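Side-chain contact in alanine glyoxylate transaminase (Thermococcus litoralis, PDB 2ZC0), which probably catalyses the pyridoxal-phosphate-dependent transfer of an amino group from alanine to glyoxylate, like other aminotransferases of its class: residues R312-M315 with L316-L319. Sequence-based numbering, arbitrary orientation.
Sequences RDIM and LKAL
Four successive i to i+4 backbone hydrogen bonds join Arg312–Met315 to Leu316–Leu319, from Leu316 N to Arg312 O (3.2 Å) through to Leu319 N on Met315 O (3.0 Å), an unbroken run of alpha helix. Beside this first turn the Arg312 and Leu316 side chains cross at a slant, Arg312 CD lying 3.5 Å from Leu316 CD1. CG trans to the backbone N (chi1 -173°) and a bend at chi2 place Arg312 CD there, and the further bend at chi3 turns the guanidinium toward Asp313. There NE and NH2 grip the carboxylate side-on, and both bonds end on the same oxygen: Asp313 OD1 lies 2.7 Å from Arg312 NE, which stands above the carboxylate plane, while NH2 comes in on the syn side. The remaining nitrogen, NH1, hydrogen-bonds to the carbonyl oxygen of Pro331, and NH2 also forms a salt bridge with Glu223, so the buried cation is shared between two carboxylates. A methionine here would probably leave Asp313 and Glu223 without their shared positive mate and the Pro331 carbonyl without this donor. The segments belong to the long helix 295–322 of this fold type I PLP enzyme, packed against helix 389–404 and strand 336–340. Met315 and Leu319, one turn apart, run side by side in the same direction, Met315 CG 3.9 Å from Leu319 CD1, and both touch Val337 of the strand. Met315 and Ala318 also meet Ile394 of helix 389–404. On the more exposed side, the Lys317 chain bends back until Lys317 NZ lies 3.9 Å from Asp313 CB; it remains 5.5 Å from Asp313 OD2, where any attraction is probably modest.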
ATOM      1  N   ARG A 312      18.924  28.501 -29.548  1.00 48.56           N
ATOM      2  CA  ARG A 312      18.274  29.157 -28.423  1.00 49.40           C
ATOM      3  C   ARG A 312      18.033  30.629 -28.771  1.00 49.52           C
ATOM      4  O   ARG A 312      16.946  31.162 -28.536  1.00 50.07           O
ATOM      5  CB  ARG A 312      19.163  29.043 -27.175  1.00 49.53           C
ATOM      6  CG  ARG A 312      18.544  29.533 -25.858  1.00 50.36           C
ATOM      7  CD  ARG A 312      18.454  31.057 -25.782  1.00 52.07           C
ATOM      8  NE  ARG A 312      19.753  31.707 -25.954  1.00 52.93           N
ATOM      9  CZ  ARG A 312      20.614  31.979 -24.974  1.00 52.90           C
ATOM     10  NH1 ARG A 312      20.332  31.662 -23.716  1.00 52.98           N
ATOM     11  NH2 ARG A 312      21.767  32.577 -25.258  1.00 52.70           N
ATOM     12  N   ASP A 313      19.048  31.278 -29.335  1.00 48.28           N
ATOM     13  CA  ASP A 313      18.932  32.686 -29.706  1.00 48.92           C
ATOM     14  C   ASP A 313      17.998  32.865 -30.898  1.00 48.04           C
ATOM     15  O   ASP A 313      17.196  33.796 -30.925  1.00 48.83           O
ATOM     16  CB  ASP A 313      20.308  33.268 -30.041  1.00 48.42           C
ATOM     17  CG  ASP A 313      21.297  33.101 -28.915  1.00 48.96           C
ATOM     18  OD1 ASP A 313      20.918  33.339 -27.749  1.00 50.55           O
ATOM     19  OD2 ASP A 313      22.457  32.741 -29.189  1.00 50.31           O
ATOM     20  N   ILE A 314      18.107  31.964 -31.872  1.00 47.70           N
ATOM     21  CA  ILE A 314      17.272  31.998 -33.068  1.00 47.74           C
ATOM     22  C   ILE A 314      15.788  31.883 -32.737  1.00 48.26           C
ATOM     23  O   ILE A 314      14.973  32.618 -33.294  1.00 49.79           O
ATOM     24  CB  ILE A 314      17.669  30.869 -34.069  1.00 48.35           C
ATOM     25  CG1 ILE A 314      19.040  31.161 -34.683  1.00 48.09           C
ATOM     26  CG2 ILE A 314      16.645  30.757 -35.185  1.00 47.24           C
ATOM     27  CD1 ILE A 314      19.530  30.086 -35.641  1.00 51.71           C
ATOM     28  N   MET A 315      15.422  30.976 -31.831  1.00 49.22           N
ATOM     29  CA  MET A 315      14.008  30.826 -31.476  1.00 48.56           C
ATOM     30  C   MET A 315      13.518  32.058 -30.730  1.00 48.88           C
ATOM     31  O   MET A 315      12.385  32.493 -30.917  1.00 46.71           O
ATOM     32  CB  MET A 315      13.766  29.580 -30.620  1.00 48.88           C
ATOM     33  CG  MET A 315      12.294  29.439 -30.199  1.00 48.93           C
ATOM     34  SD  MET A 315      11.831  27.846 -29.473  1.00 51.19           S
ATOM     35  CE  MET A 315      11.797  26.826 -30.934  1.00 47.30           C
ATOM     36  N   LEU A 316      14.374  32.615 -29.880  1.00 50.96           N
ATOM     37  CA  LEU A 316      14.012  33.815 -29.138  1.00 52.77           C
ATOM     38  C   LEU A 316      13.938  35.005 -30.093  1.00 53.76           C
ATOM     39  O   LEU A 316      13.087  35.876 -29.926  1.00 53.41           O
ATOM     40  CB  LEU A 316      15.032  34.093 -28.035  1.00 52.67           C
ATOM     41  CG  LEU A 316      15.018  33.093 -26.879  1.00 53.55           C
ATOM     42  CD1 LEU A 316      16.002  33.558 -25.819  1.00 51.99           C
ATOM     43  CD2 LEU A 316      13.614  32.981 -26.292  1.00 50.19           C
ATOM     44  N   LYS A 317      14.824  35.036 -31.093  1.00 54.38           N
ATOM     45  CA  LYS A 317      14.821  36.117 -32.083  1.00 55.90           C
ATOM     46  C   LYS A 317      13.515  36.077 -32.869  1.00 54.63           C
ATOM     47  O   LYS A 317      12.852  37.091 -33.051  1.00 54.29           O
ATOM     48  CB  LYS A 317      15.968  35.974 -33.097  1.00 57.42           C
ATOM     49  CG  LYS A 317      17.306  36.589 -32.712  1.00 62.16           C
ATOM     50  CD  LYS A 317      18.158  36.815 -33.978  1.00 62.96           C
ATOM     51  CE  LYS A 317      19.646  36.555 -33.741  1.00 64.59           C
ATOM     52  NZ  LYS A 317      19.946  35.109 -33.504  1.00 64.18           N
ATOM     53  N   ALA A 318      13.172  34.890 -33.348  1.00 53.46           N
ATOM     54  CA  ALA A 318      11.963  34.700 -34.123  1.00 53.66           C
ATOM     55  C   ALA A 318      10.725  35.061 -33.316  1.00 54.05           C
ATOM     56  O   ALA A 318       9.828  35.728 -33.818  1.00 52.85           O
ATOM     57  CB  ALA A 318      11.877  33.261 -34.602  1.00 51.69           C
ATOM     58  N   LEU A 319      10.685  34.625 -32.061  1.00 55.64           N
ATOM     59  CA  LEU A 319       9.541  34.897 -31.200  1.00 57.01           C
ATOM     60  C   LEU A 319       9.352  36.381 -30.926  1.00 59.13           C
ATOM     61  O   LEU A 319       8.257  36.916 -31.103  1.00 58.97           O
ATOM     62  CB  LEU A 319       9.682  34.143 -29.872  1.00 55.61           C
ATOM     63  CG  LEU A 319       9.259  32.666 -29.854  1.00 53.77           C
ATOM     64  CD1 LEU A 319       9.767  32.001 -28.594  1.00 51.15           C
ATOM     65  CD2 LEU A 319       7.741  32.561 -29.946  1.00 49.91           C
TER